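Local coordinates for ferritin (Ulva pertusa, PDB 3VNX), which stores iron as a 24-subunit ferritin shell and probably oxidises iron(II) through the ferroxidase activity characteristic of this family, at residues H62-R67 and K121-Y126; A42-Q47 and D95-R100; A76-E81 and K174-Y179. All blocks are in the same frame, centred on the assembly; numbering follows the deposited sequence.

Contact 1: residues H62-R67 and K121-Y126; sequences HSYFAR and KGEALY
Glu123 lies across the tip of Tyr64, and its backbone meets the rim of Phe65. The contact joins the last turn of helix 38-66 to the first turn of helix 123-151. The two side chains Tyr64 and Glu123 cross at about a right angle.

The chain of Glu123 can be followed outward. Its CB packs 3.8 Å from Tyr64 CE2 and equally far from Tyr64 OH. Its CG makes the closest approach of the contact, 3.4 Å from Tyr64 OH. That is packing of a methylene against the phenol oxygen, not a polar bond. CG nearly eclipses the backbone N (chi1 -1°), and the chain then bends at chi2. This fold brings the carboxylate back over its own helix start. Its OE1 lies 2.8 Å from Ala124 N, but the hydrogen bond is weak because it is bent, at 124°. OE2 makes a long, weak ion pair with Arg185 of a neighbouring subunit.

Phe65 is used differently. Its CZ points at Glu123 O, 3.8 Å away, so the carbonyl oxygen lies at the ring edge and near its plane. CE1 of Phe65 comes 4.3 Å from Ala124 CA. Tyr64 CD2 sits 3.9 Å above the centre of one face of the Phe65 ring.

Helix 73-99 lies alongside: Phe75 packs on both Phe65 and Ala124, and Ala76 also touches Phe65. Helix 155-201 covers Ala124 from Leu183 and Val192. The contact therefore sits at one end of the ferritin four-helix bundle, where parts of all four long helices meet.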
ATOM      1  N   HIS A  62      44.971  16.600  12.455  1.00 47.09           N
ATOM      2  CA  HIS A  62      44.092  16.585  11.306  1.00 48.99           C
ATOM      3  C   HIS A  62      44.652  17.454  10.180  1.00 50.59           C
ATOM      4  O   HIS A  62      44.708  17.034   9.009  1.00 43.86           O
ATOM      5  CB  HIS A  62      42.698  17.069  11.689  1.00 37.69           C
ATOM      6  CG  HIS A  62      41.906  17.553  10.522  1.00 43.81           C
ATOM      7  ND1 HIS A  62      41.295  16.696   9.630  1.00 43.13           N
ATOM      8  CD2 HIS A  62      41.652  18.808  10.074  1.00 49.67           C
ATOM      9  CE1 HIS A  62      40.684  17.403   8.695  1.00 47.71           C
ATOM     10  NE2 HIS A  62      40.886  18.686   8.942  1.00 47.92           N
ATOM     11  N   SER A  63      45.053  18.675  10.527  1.00 46.66           N
ATOM     12  CA  SER A  63      45.548  19.592   9.506  1.00 53.85           C
ATOM     13  C   SER A  63      46.821  19.064   8.875  1.00 46.41           C
ATOM     14  O   SER A  63      47.087  19.297   7.695  1.00 46.71           O
ATOM     15  CB  SER A  63      45.761  20.994  10.072  1.00 52.47           C
ATOM     16  OG  SER A  63      44.522  21.677  10.146  1.00 57.11           O
ATOM     17  N   TYR A  64      47.607  18.340   9.659  1.00 39.60           N
ATOM     18  CA  TYR A  64      48.823  17.771   9.108  1.00 46.72           C
ATOM     19  C   TYR A  64      48.486  16.760   7.990  1.00 44.99           C
ATOM     20  O   TYR A  64      49.003  16.861   6.873  1.00 38.54           O
ATOM     21  CB  TYR A  64      49.731  17.171  10.202  1.00 39.24           C
ATOM     22  CG  TYR A  64      50.947  16.509   9.605  1.00 53.75           C
ATOM     23  CD1 TYR A  64      52.073  17.262   9.254  1.00 48.16           C
ATOM     24  CD2 TYR A  64      50.956  15.138   9.335  1.00 49.32           C
ATOM     25  CE1 TYR A  64      53.179  16.668   8.678  1.00 47.70           C
ATOM     26  CE2 TYR A  64      52.065  14.533   8.754  1.00 48.42           C
ATOM     27  CZ  TYR A  64      53.173  15.301   8.428  1.00 52.57           C
ATOM     28  OH  TYR A  64      54.274  14.704   7.847  1.00 49.13           O
ATOM     29  N   PHE A  65      47.592  15.816   8.278  1.00 39.96           N
ATOM     30  CA  PHE A  65      47.241  14.794   7.293  1.00 40.64           C
ATOM     31  C   PHE A  65      46.387  15.320   6.137  1.00 43.86           C
ATOM     32  O   PHE A  65      46.341  14.710   5.060  1.00 43.91           O
ATOM     33  CB  PHE A  65      46.605  13.577   7.967  1.00 48.82           C
ATOM     34  CG  PHE A  65      47.556  12.837   8.848  1.00 45.95           C
ATOM     35  CD1 PHE A  65      48.477  11.948   8.302  1.00 50.87           C
ATOM     36  CD2 PHE A  65      47.577  13.067  10.218  1.00 47.00           C
ATOM     37  CE1 PHE A  65      49.390  11.268   9.112  1.00 45.36           C
ATOM     38  CE2 PHE A  65      48.475  12.400  11.031  1.00 45.05           C
ATOM     39  CZ  PHE A  65      49.392  11.495  10.475  1.00 49.33           C
ATOM     40  N   ALA A  66      45.752  16.471   6.347  1.00 42.80           N
ATOM     41  CA  ALA A  66      45.049  17.168   5.268  1.00 43.74           C
ATOM     42  C   ALA A  66      45.987  17.785   4.222  1.00 48.20           C
ATOM     43  O   ALA A  66      45.547  18.096   3.117  1.00 44.66           O
ATOM     44  CB  ALA A  66      44.120  18.245   5.833  1.00 43.53           C
ATOM     45  N   ARG A  67      47.265  17.977   4.552  1.00 42.43           N
ATOM     46  CA  ARG A  67      48.174  18.610   3.583  1.00 51.04           C
ATOM     47  C   ARG A  67      48.295  17.801   2.301  1.00 47.96           C
ATOM     48  O   ARG A  67      48.534  16.602   2.336  1.00 49.65           O
ATOM     49  CB  ARG A  67      49.563  18.807   4.165  1.00 52.16           C
ATOM     50  CG  ARG A  67      49.572  19.597   5.431  1.00 48.27           C
ATOM     51  CD  ARG A  67      50.960  19.630   5.979  1.00 48.06           C
ATOM     52  NE  ARG A  67      51.066  20.523   7.122  1.00 53.63           N
ATOM     53  CZ  ARG A  67      52.197  20.760   7.769  1.00 50.78           C
ATOM     54  NH1 ARG A  67      53.324  20.173   7.381  1.00 48.49           N
ATOM     55  NH2 ARG A  67      52.200  21.585   8.802  1.00 47.51           N
ATOM     56  N   LYS A 121      59.859   6.095  11.819  1.00 55.57           N
ATOM     57  CA  LYS A 121      58.609   5.363  11.894  1.00 57.15           C
ATOM     58  C   LYS A 121      57.615   5.631  10.750  1.00 59.19           C
ATOM     59  O   LYS A 121      56.767   4.782  10.439  1.00 52.32           O
ATOM     60  CB  LYS A 121      57.991   5.554  13.280  1.00 54.72           C
ATOM     61  CG  LYS A 121      58.652   4.633  14.305  1.00 59.99           C
ATOM     62  CD  LYS A 121      58.162   4.867  15.706  1.00 62.69           C
ATOM     63  CE  LYS A 121      58.931   4.014  16.712  1.00 65.73           C
ATOM     64  NZ  LYS A 121      58.514   2.581  16.746  1.00 53.56           N
ATOM     65  N   GLY A 122      57.757   6.780  10.091  1.00 55.44           N
ATOM     66  CA  GLY A 122      56.768   7.233   9.129  1.00 49.50           C
ATOM     67  C   GLY A 122      55.768   8.061   9.907  1.00 47.73           C
ATOM     68  O   GLY A 122      55.545   7.778  11.090  1.00 47.70           O
ATOM     69  N   GLU A 123      55.191   9.094   9.288  1.00 48.70           N
ATOM     70  CA  GLU A 123      54.257   9.966  10.018  1.00 50.53           C
ATOM     71  C   GLU A 123      52.990   9.234  10.490  1.00 49.32           C
ATOM     72  O   GLU A 123      52.458   9.524  11.569  1.00 43.82           O
ATOM     73  CB  GLU A 123      53.872  11.222   9.225  1.00 46.59           C
ATOM     74  CG  GLU A 123      54.516  11.359   7.850  1.00 68.75           C
ATOM     75  CD  GLU A 123      53.890  10.446   6.812  1.00 66.84           C
ATOM     76  OE1 GLU A 123      53.148   9.519   7.207  1.00 71.34           O
ATOM     77  OE2 GLU A 123      54.147  10.652   5.606  1.00 56.14           O
ATOM     78  N   ALA A 124      52.497   8.298   9.687  1.00 43.17           N
ATOM     79  CA  ALA A 124      51.303   7.568  10.080  1.00 49.09           C
ATOM     80  C   ALA A 124      51.562   6.930  11.433  1.00 51.22           C
ATOM     81  O   ALA A 124      50.949   7.303  12.449  1.00 47.92           O
ATOM     82  CB  ALA A 124      50.943   6.508   9.042  1.00 49.46           C
ATOM     83  N   LEU A 125      52.498   5.986  11.439  1.00 42.33           N
ATOM     84  CA  LEU A 125      52.775   5.198  12.626  1.00 46.30           C
ATOM     85  C   LEU A 125      53.131   6.097  13.788  1.00 47.67           C
ATOM     86  O   LEU A 125      52.679   5.887  14.918  1.00 48.74           O
ATOM     87  CB  LEU A 125      53.913   4.206  12.369  1.00 46.22           C
ATOM     88  CG  LEU A 125      54.409   3.472  13.611  1.00 44.77           C
ATOM     89  CD1 LEU A 125      53.278   2.727  14.328  1.00 43.93           C
ATOM     90  CD2 LEU A 125      55.513   2.515  13.218  1.00 44.86           C
ATOM     91  N   TYR A 126      53.950   7.101  13.509  1.00 47.03           N
ATOM     92  CA  TYR A 126      54.363   8.028  14.551  1.00 48.20           C
ATOM     93  C   TYR A 126      53.158   8.722  15.182  1.00 47.01           C
ATOM     94  O   TYR A 126      52.998   8.697  16.402  1.00 48.65           O
ATOM     95  CB  TYR A 126      55.353   9.053  14.014  1.00 41.99           C
ATOM     96  CG  TYR A 126      55.619  10.166  14.999  1.00 56.83           C
ATOM     97  CD1 TYR A 126      55.313  11.489  14.684  1.00 59.70           C
ATOM     98  CD2 TYR A 126      56.151   9.896  16.259  1.00 58.85           C
ATOM     99  CE1 TYR A 126      55.550  12.516  15.591  1.00 57.25           C
ATOM    100  CE2 TYR A 126      56.391  10.914  17.172  1.00 54.06           C
ATOM    101  CZ  TYR A 126      56.090  12.221  16.830  1.00 62.41           C
ATOM    102  OH  TYR A 126      56.322  13.235  17.728  1.00 67.03           O
TER

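Contact 2: residues A42-Q47 and D95-R100; sequences AAINEQ and DYQTKR
Ile44 and Gln97 mark the closest backbone approach, with Ile44 CA 7.1 Å from Gln97 CA. The two helical segments run in opposite directions. They belong to helices 38-66 and 73-99, consecutive helices of the ferritin four-helix bundle. Segment 42-47 lies near the start of the first, and 95-100 takes in the end of the second.

Gln97 gives the largest share of the contact. With chi1 at -175°, Gln97 CG points away from the backbone N, and the chain then bends at chi2, which brings the amide against helix 38-66. There it passes Ile44, the two side chains running in opposite senses. The Ile44 methyl CG2 packs 3.6 Å from Gln97 NE2 and 4.0 Å from Gln97 CD.

A polar link runs from Gln97 NE2 to Asn45 OD1, at 3.2 Å with an N-H...O angle of 151°. The acceptor lies in the plane of the Gln97 amide. The donor stands above the Asn45 carbonyl plane, about 65° out of it. The two side chains cross at about a right angle, and their amide planes are steeply inclined to each other.

Both amides are buried and well used elsewhere. Gln97 NE2 also donates to Glu41 O, and Gln97 OE1 is hydrogen-bonded to Tyr36 OH. Asn45 OD1 accepts from Glu105 N, while Asn45 ND2 donates to Arg103 O. These bonds tie the start of helix 38-66 and the end of helix 73-99 to the chain before the first and after the second.

Next to Gln97, Tyr96 stacks on Phe160 of helix 155-201 and packs on Val170 of a neighbouring subunit. On the same segment, Arg100 NH1 gives Tyr96 OH a weak hydrogen bond of 3.4 Å, the oxygen lying at the edge of the guanidinium and in its plane.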
ATOM      1  N   ALA A  42      37.769  21.882  41.394  1.00 42.63           N
ATOM      2  CA  ALA A  42      38.999  22.288  40.716  1.00 48.96           C
ATOM      3  C   ALA A  42      39.612  21.169  39.855  1.00 46.88           C
ATOM      4  O   ALA A  42      40.142  21.428  38.773  1.00 46.90           O
ATOM      5  CB  ALA A  42      40.027  22.836  41.733  1.00 44.75           C
ATOM      6  N   ALA A  43      39.549  19.930  40.330  1.00 41.94           N
ATOM      7  CA  ALA A  43      40.059  18.804  39.545  1.00 46.15           C
ATOM      8  C   ALA A  43      39.271  18.604  38.248  1.00 47.57           C
ATOM      9  O   ALA A  43      39.834  18.214  37.222  1.00 45.34           O
ATOM     10  CB  ALA A  43      40.042  17.528  40.368  1.00 41.12           C
ATOM     11  N   ILE A  44      37.971  18.870  38.292  1.00 40.39           N
ATOM     12  CA  ILE A  44      37.144  18.763  37.091  1.00 45.20           C
ATOM     13  C   ILE A  44      37.541  19.835  36.082  1.00 47.82           C
ATOM     14  O   ILE A  44      37.641  19.570  34.880  1.00 42.46           O
ATOM     15  CB  ILE A  44      35.646  18.887  37.406  1.00 42.75           C
ATOM     16  CG1 ILE A  44      35.133  17.589  38.035  1.00 43.77           C
ATOM     17  CG2 ILE A  44      34.865  19.244  36.145  1.00 44.47           C
ATOM     18  CD1 ILE A  44      35.192  16.396  37.101  1.00 43.48           C
ATOM     19  N   ASN A  45      37.777  21.047  36.570  1.00 46.93           N
ATOM     20  CA  ASN A  45      38.246  22.102  35.678  1.00 49.50           C
ATOM     21  C   ASN A  45      39.566  21.718  35.029  1.00 48.21           C
ATOM     22  O   ASN A  45      39.783  21.933  33.832  1.00 44.13           O
ATOM     23  CB  ASN A  45      38.343  23.428  36.417  1.00 43.39           C
ATOM     24  CG  ASN A  45      36.995  24.091  36.562  1.00 51.90           C
ATOM     25  OD1 ASN A  45      36.124  23.924  35.705  1.00 48.22           O
ATOM     26  ND2 ASN A  45      36.802  24.837  37.646  1.00 53.19           N
ATOM     27  N   GLU A  46      40.430  21.111  35.828  1.00 43.41           N
ATOM     28  CA  GLU A  46      41.707  20.651  35.327  1.00 50.67           C
ATOM     29  C   GLU A  46      41.481  19.648  34.181  1.00 45.17           C
ATOM     30  O   GLU A  46      42.047  19.780  33.096  1.00 43.53           O
ATOM     31  CB  GLU A  46      42.540  20.054  36.476  1.00 38.65           C
ATOM     32  CG  GLU A  46      43.851  19.455  36.040  1.00 48.84           C
ATOM     33  OE1 GLU A  46      44.516  21.693  35.617  1.00 62.89           O
ATOM     34  OE2 GLU A  46      45.788  20.077  34.810  0.88 54.86           O
ATOM     35  N   GLN A  47      40.629  18.662  34.426  1.00 46.83           N
ATOM     36  CA  GLN A  47      40.375  17.604  33.454  1.00 45.85           C
ATOM     37  C   GLN A  47      39.621  18.171  32.236  1.00 48.77           C
ATOM     38  O   GLN A  47      39.868  17.780  31.094  1.00 41.02           O
ATOM     39  CB  GLN A  47      39.626  16.439  34.126  1.00 51.37           C
ATOM     40  CG  GLN A  47      39.403  15.215  33.237  1.00 52.57           C
ATOM     41  CD  GLN A  47      40.689  14.639  32.679  1.00 54.33           C
ATOM     42  OE1 GLN A  47      41.723  14.623  33.350  1.00 61.76           O
ATOM     43  NE2 GLN A  47      40.626  14.145  31.449  1.00 41.51           N
ATOM     44  N   ASP A  95      29.325  20.163  31.874  1.00 40.26           N
ATOM     45  CA  ASP A  95      27.942  19.884  32.214  1.00 33.97           C
ATOM     46  C   ASP A  95      27.813  19.330  33.644  1.00 40.25           C
ATOM     47  O   ASP A  95      26.970  19.773  34.427  1.00 37.88           O
ATOM     48  CB  ASP A  95      27.356  18.913  31.198  1.00 39.40           C
ATOM     49  CG  ASP A  95      25.975  18.422  31.590  1.00 48.70           C
ATOM     50  OD1 ASP A  95      25.040  19.252  31.676  1.00 53.29           O
ATOM     51  OD2 ASP A  95      25.824  17.202  31.813  1.00 45.48           O
ATOM     52  N   TYR A  96      28.654  18.369  33.995  1.00 38.22           N
ATOM     53  CA  TYR A  96      28.603  17.848  35.354  1.00 46.28           C
ATOM     54  C   TYR A  96      28.944  18.939  36.362  1.00 44.47           C
ATOM     55  O   TYR A  96      28.322  19.019  37.428  1.00 42.79           O
ATOM     56  CB  TYR A  96      29.519  16.626  35.548  1.00 41.38           C
ATOM     57  CG  TYR A  96      29.163  15.848  36.797  1.00 46.10           C
ATOM     58  CD1 TYR A  96      28.044  15.010  36.811  1.00 42.36           C
ATOM     59  CD2 TYR A  96      29.921  15.973  37.982  1.00 39.07           C
ATOM     60  CE1 TYR A  96      27.676  14.301  37.961  1.00 45.38           C
ATOM     61  CE2 TYR A  96      29.562  15.263  39.145  1.00 42.11           C
ATOM     62  CZ  TYR A  96      28.438  14.427  39.121  1.00 42.68           C
ATOM     63  OH  TYR A  96      28.061  13.712  40.235  1.00 47.98           O
ATOM     64  N   GLN A  97      29.928  19.775  36.019  1.00 38.98           N
ATOM     65  CA  GLN A  97      30.380  20.837  36.914  1.00 41.89           C
ATOM     66  C   GLN A  97      29.208  21.705  37.361  1.00 43.88           C
ATOM     67  O   GLN A  97      28.966  21.869  38.560  1.00 40.58           O
ATOM     68  CB  GLN A  97      31.454  21.701  36.252  1.00 37.18           C
ATOM     69  CG  GLN A  97      32.055  22.745  37.183  1.00 46.46           C
ATOM     70  CD  GLN A  97      33.093  22.158  38.149  1.00 52.27           C
ATOM     71  OE1 GLN A  97      32.743  21.481  39.127  1.00 47.59           O
ATOM     72  NE2 GLN A  97      34.380  22.420  37.872  1.00 44.78           N
ATOM     73  N   THR A  98      28.472  22.248  36.395  1.00 38.63           N
ATOM     74  CA  THR A  98      27.346  23.113  36.719  1.00 42.03           C
ATOM     75  C   THR A  98      26.134  22.312  37.214  1.00 49.89           C
ATOM     76  O   THR A  98      25.274  22.829  37.935  1.00 46.19           O
ATOM     77  CB  THR A  98      26.988  24.017  35.542  1.00 41.63           C
ATOM     78  OG1 THR A  98      27.021  23.251  34.332  1.00 48.25           O
ATOM     79  CG2 THR A  98      28.013  25.150  35.441  1.00 46.83           C
ATOM     80  N   LYS A  99      26.078  21.043  36.834  1.00 38.27           N
ATOM     81  CA  LYS A  99      25.092  20.150  37.401  1.00 43.32           C
ATOM     82  C   LYS A  99      25.243  20.084  38.933  1.00 48.93           C
ATOM     83  O   LYS A  99      24.250  20.117  39.654  1.00 48.03           O
ATOM     84  CB  LYS A  99      25.195  18.754  36.768  1.00 46.30           C
ATOM     85  CG  LYS A  99      23.971  17.855  37.009  1.00 55.14           C
ATOM     86  CD  LYS A  99      24.062  16.516  36.256  1.00 55.49           C
ATOM     87  CE  LYS A  99      23.577  16.643  34.812  1.00 57.99           C
ATOM     88  NZ  LYS A  99      23.808  15.392  34.005  1.00 52.69           N
ATOM     89  N   ARG A 100      26.477  20.000  39.431  1.00 46.31           N
ATOM     90  CA  ARG A 100      26.697  19.812  40.869  1.00 47.21           C
ATOM     91  C   ARG A 100      26.812  21.119  41.651  1.00 51.05           C
ATOM     92  O   ARG A 100      27.038  21.096  42.861  1.00 50.25           O
ATOM     93  CB  ARG A 100      27.951  18.964  41.136  1.00 46.85           C
ATOM     94  CG  ARG A 100      27.807  17.464  40.851  1.00 39.29           C
ATOM     95  CD  ARG A 100      26.855  16.757  41.824  1.00 44.45           C
ATOM     96  NE  ARG A 100      27.261  16.907  43.227  1.00 54.33           N
ATOM     97  CZ  ARG A 100      28.172  16.153  43.846  1.00 49.57           C
ATOM     98  NH1 ARG A 100      28.789  15.177  43.190  1.00 41.98           N
ATOM     99  NH2 ARG A 100      28.461  16.373  45.128  1.00 44.58           N
TER

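Contact 3: residues A76-E81 and K174-Y179; sequences AKFFKE and KEHAVY
The far edge of the Phe78 ring meets both His176 and Tyr179. The three form an aromatic cluster inside the ferritin four-helix bundle. His176 CE1 lies at that edge, in the plane of the Phe78 ring. Phe79 CE1, from the same helix, also meets the edge of Phe78. In return, Phe78 CD2 stands 3.8 Å above one face of Phe79, towards its rim. One face of Tyr179 is met by its own helix: Glu175 O lies 3.2 Å above it, offset to the rim.

The cluster spans helices 73-99 and 155-201. Their segments run nearly antiparallel, at 164°, and the segment axes come no closer than 15.1 Å. Such a gap is bridged by long side chains. Phe78 CG lies anti to the backbone N (chi1 178°), which sends the ring straight across. The planes of Phe78 and Tyr179 are nearly perpendicular, with centroids 5.5 Å apart.

Tyr179 OH is 2.8 Å from Glu175 OE2, a hydrogen bond to the lone pair pointing away from the other oxygen. It is doubtful in part, as Glu175 has two conformers. Helix 123-151 closes the cluster on another side: Ala131 and Glu135 touch His176, and Met128 touches Tyr179. Leu199, near the end of helix 155-201, packs on both Phe78 and Tyr179.

Phe78 CZ touches both partners, with Tyr179 CE2 at 3.7 Å and His176 CE1 at 3.8 Å.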
ATOM      1  N   ALA A  76      43.217  12.128   8.326  1.00 34.11           N
ATOM      2  CA  ALA A  76      42.718  13.470   8.590  1.00 44.02           C
ATOM      3  C   ALA A  76      41.299  13.422   9.171  1.00 44.17           C
ATOM      4  O   ALA A  76      40.983  14.123  10.137  1.00 42.39           O
ATOM      5  CB  ALA A  76      42.775  14.340   7.336  1.00 32.75           C
ATOM      6  N   LYS A  77      40.447  12.590   8.588  1.00 41.44           N
ATOM      7  CA  LYS A  77      39.065  12.488   9.046  1.00 42.01           C
ATOM      8  C   LYS A  77      39.051  11.941  10.465  1.00 45.34           C
ATOM      9  O   LYS A  77      38.375  12.479  11.371  1.00 38.21           O
ATOM     10  CB  LYS A  77      38.275  11.585   8.101  1.00 39.45           C
ATOM     11  CG  LYS A  77      36.861  11.242   8.528  1.00 54.03           C
ATOM     12  CD  LYS A  77      36.099  10.548   7.371  1.00 60.24           C
ATOM     13  CE  LYS A  77      34.729  10.012   7.811  1.00 66.85           C
ATOM     14  NZ  LYS A  77      34.829   8.962   8.879  1.00 80.32           N
ATOM     15  N   PHE A  78      39.820  10.875  10.652  1.00 39.14           N
ATOM     16  CA  PHE A  78      39.970  10.257  11.961  1.00 43.62           C
ATOM     17  C   PHE A  78      40.324  11.283  13.040  1.00 44.63           C
ATOM     18  O   PHE A  78      39.753  11.281  14.134  1.00 40.32           O
ATOM     19  CB  PHE A  78      41.048   9.177  11.918  1.00 39.92           C
ATOM     20  CG  PHE A  78      41.283   8.524  13.240  1.00 49.18           C
ATOM     21  CD1 PHE A  78      40.511   7.437  13.636  1.00 51.68           C
ATOM     22  CD2 PHE A  78      42.268   9.004  14.101  1.00 44.69           C
ATOM     23  CE1 PHE A  78      40.718   6.826  14.860  1.00 55.09           C
ATOM     24  CE2 PHE A  78      42.489   8.404  15.322  1.00 52.54           C
ATOM     25  CZ  PHE A  78      41.710   7.304  15.709  1.00 58.64           C
ATOM     26  N   PHE A  79      41.265  12.170  12.737  1.00 40.27           N
ATOM     27  CA  PHE A  79      41.665  13.130  13.748  1.00 45.00           C
ATOM     28  C   PHE A  79      40.662  14.253  13.954  1.00 42.99           C
ATOM     29  O   PHE A  79      40.509  14.741  15.073  1.00 44.09           O
ATOM     30  CB  PHE A  79      43.085  13.643  13.513  1.00 47.06           C
ATOM     31  CG  PHE A  79      44.125  12.630  13.841  1.00 48.02           C
ATOM     32  CD1 PHE A  79      44.208  12.109  15.127  1.00 50.73           C
ATOM     33  CD2 PHE A  79      44.998  12.171  12.871  1.00 45.75           C
ATOM     34  CE1 PHE A  79      45.155  11.155  15.452  1.00 45.93           C
ATOM     35  CE2 PHE A  79      45.957  11.213  13.184  1.00 51.67           C
ATOM     36  CZ  PHE A  79      46.038  10.709  14.475  1.00 53.54           C
ATOM     37  N   LYS A  80      39.976  14.664  12.895  1.00 39.36           N
ATOM     38  CA  LYS A  80      38.927  15.653  13.085  1.00 45.37           C
ATOM     39  C   LYS A  80      37.866  15.090  14.032  1.00 44.85           C
ATOM     40  O   LYS A  80      37.417  15.781  14.953  1.00 44.78           O
ATOM     41  CB  LYS A  80      38.304  16.098  11.756  1.00 38.18           C
ATOM     42  CG  LYS A  80      37.102  17.040  11.928  1.00 46.44           C
ATOM     43  CD  LYS A  80      37.421  18.225  12.860  1.00 46.48           C
ATOM     44  CE  LYS A  80      36.404  19.364  12.721  1.00 47.17           C
ATOM     45  NZ  LYS A  80      35.020  18.973  13.114  1.00 48.99           N
ATOM     46  N   GLU A  81      37.478  13.832  13.818  1.00 48.24           N
ATOM     47  CA  GLU A  81      36.482  13.192  14.668  0.59 43.66           C
ATOM     48  C   GLU A  81      37.002  13.057  16.099  1.00 46.45           C
ATOM     49  O   GLU A  81      36.319  13.414  17.060  1.00 43.67           O
ATOM     50  CB  GLU A  81      36.084  11.834  14.087  0.59 45.67           C
ATOM     51  CG  GLU A  81      35.324  11.957  12.769  0.59 50.93           C
ATOM     52  CD  GLU A  81      35.208  10.646  12.010  0.59 56.25           C
ATOM     53  OE1 GLU A  81      35.895   9.663  12.378  0.59 53.97           O
ATOM     54  OE2 GLU A  81      34.429  10.611  11.033  0.59 57.52           O
ATOM     55  N   LYS A 174      42.788   0.619  24.110  1.00 39.18           N
ATOM     56  CA  LYS A 174      42.904  -0.639  23.369  1.00 48.54           C
ATOM     57  C   LYS A 174      42.789  -0.412  21.855  1.00 52.53           C
ATOM     58  O   LYS A 174      43.598  -0.944  21.078  1.00 44.43           O
ATOM     59  CB  LYS A 174      41.861  -1.658  23.853  1.00 55.77           C
ATOM     60  CG  LYS A 174      41.614  -2.840  22.906  1.00 44.91           C
ATOM     61  CD  LYS A 174      42.652  -3.928  23.044  1.00 48.31           C
ATOM     62  CE  LYS A 174      42.455  -5.013  21.987  1.00 45.27           C
ATOM     63  NZ  LYS A 174      41.597  -6.116  22.472  1.00 41.07           N
ATOM     64  N   GLU A 175      41.805   0.393  21.444  1.00 44.20           N
ATOM     65  CA  GLU A 175      41.608   0.721  20.030  0.59 45.20           C
ATOM     66  C   GLU A 175      42.851   1.358  19.418  1.00 49.76           C
ATOM     67  O   GLU A 175      43.226   1.063  18.271  1.00 47.79           O
ATOM     68  CB  GLU A 175      40.413   1.667  19.857  0.59 48.81           C
ATOM     69  CG  GLU A 175      40.292   2.306  18.473  0.59 46.35           C
ATOM     70  CD  GLU A 175      39.279   3.444  18.449  0.59 53.78           C
ATOM     71  OE1 GLU A 175      38.938   3.945  19.541  0.59 48.93           O
ATOM     72  OE2 GLU A 175      38.828   3.839  17.346  0.59 47.91           O
ATOM     73  N   HIS A 176      43.496   2.251  20.170  1.00 43.70           N
ATOM     74  CA  HIS A 176      44.705   2.888  19.642  1.00 42.57           C
ATOM     75  C   HIS A 176      45.890   1.931  19.632  1.00 44.32           C
ATOM     76  O   HIS A 176      46.731   1.984  18.733  1.00 46.33           O
ATOM     77  CB  HIS A 176      45.050   4.162  20.394  1.00 43.04           C
ATOM     78  CG  HIS A 176      44.173   5.323  20.040  1.00 47.65           C
ATOM     79  ND1 HIS A 176      44.576   6.324  19.183  1.00 57.04           N
ATOM     80  CD2 HIS A 176      42.916   5.638  20.426  1.00 43.53           C
ATOM     81  CE1 HIS A 176      43.603   7.211  19.060  1.00 53.14           C
ATOM     82  NE2 HIS A 176      42.585   6.817  19.801  1.00 50.86           N
ATOM     83  N   ALA A 177      45.947   1.035  20.610  1.00 43.01           N
ATOM     84  CA  ALA A 177      47.018   0.040  20.633  1.00 50.09           C
ATOM     85  C   ALA A 177      46.980  -0.778  19.343  1.00 48.78           C
ATOM     86  O   ALA A 177      48.011  -0.963  18.681  1.00 45.66           O
ATOM     87  CB  ALA A 177      46.922  -0.855  21.871  1.00 40.57           C
ATOM     88  N   VAL A 178      45.779  -1.231  18.972  1.00 47.83           N
ATOM     89  CA  VAL A 178      45.584  -2.020  17.752  1.00 42.85           C
ATOM     90  C   VAL A 178      46.041  -1.317  16.462  1.00 46.76           C
ATOM     91  O   VAL A 178      46.741  -1.922  15.642  1.00 45.85           O
ATOM     92  CB  VAL A 178      44.127  -2.460  17.617  1.00 42.80           C
ATOM     93  CG1 VAL A 178      43.893  -3.163  16.269  1.00 35.04           C
ATOM     94  CG2 VAL A 178      43.768  -3.358  18.781  1.00 39.63           C
ATOM     95  N   TYR A 179      45.654  -0.051  16.289  1.00 40.33           N
ATOM     96  CA  TYR A 179      46.138   0.752  15.156  1.00 47.61           C
ATOM     97  C   TYR A 179      47.651   0.753  15.052  1.00 47.68           C
ATOM     98  O   TYR A 179      48.215   0.640  13.953  1.00 41.70           O
ATOM     99  CB  TYR A 179      45.716   2.214  15.290  1.00 44.52           C
ATOM    100  CG  TYR A 179      44.239   2.447  15.193  1.00 54.75           C
ATOM    101  CD1 TYR A 179      43.461   1.767  14.251  1.00 49.20           C
ATOM    102  CD2 TYR A 179      43.620   3.369  16.027  1.00 54.66           C
ATOM    103  CE1 TYR A 179      42.100   1.987  14.166  1.00 50.42           C
ATOM    104  CE2 TYR A 179      42.263   3.604  15.945  1.00 58.32           C
ATOM    105  CZ  TYR A 179      41.508   2.913  15.017  1.00 61.83           C
ATOM    106  OH  TYR A 179      40.159   3.168  14.955  1.00 68.23           O
TER

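How the contacts relate
From the N terminus the chain meets 42-47, 62-67 and 76-81 first, then 95-100, 121-126 and 174-179 in the same order. Each contact thus closes a loop that crosses the other two, and none nests. Contact 2 joins helices 38-66 and 73-99 at one end of the bundle. Contact 1 ties the other end of helix 38-66 to helix 123-151. Contact 3 joins helix 73-99 to helix 155-201. Contacts 1 and 3 touch, through a probable hydrogen bond of His62 to Ala76 and packing of Phe65 on Phe79. Contact 2 lies about 33 Å from contact 1 and 27 Å from contact 3, centre to centre.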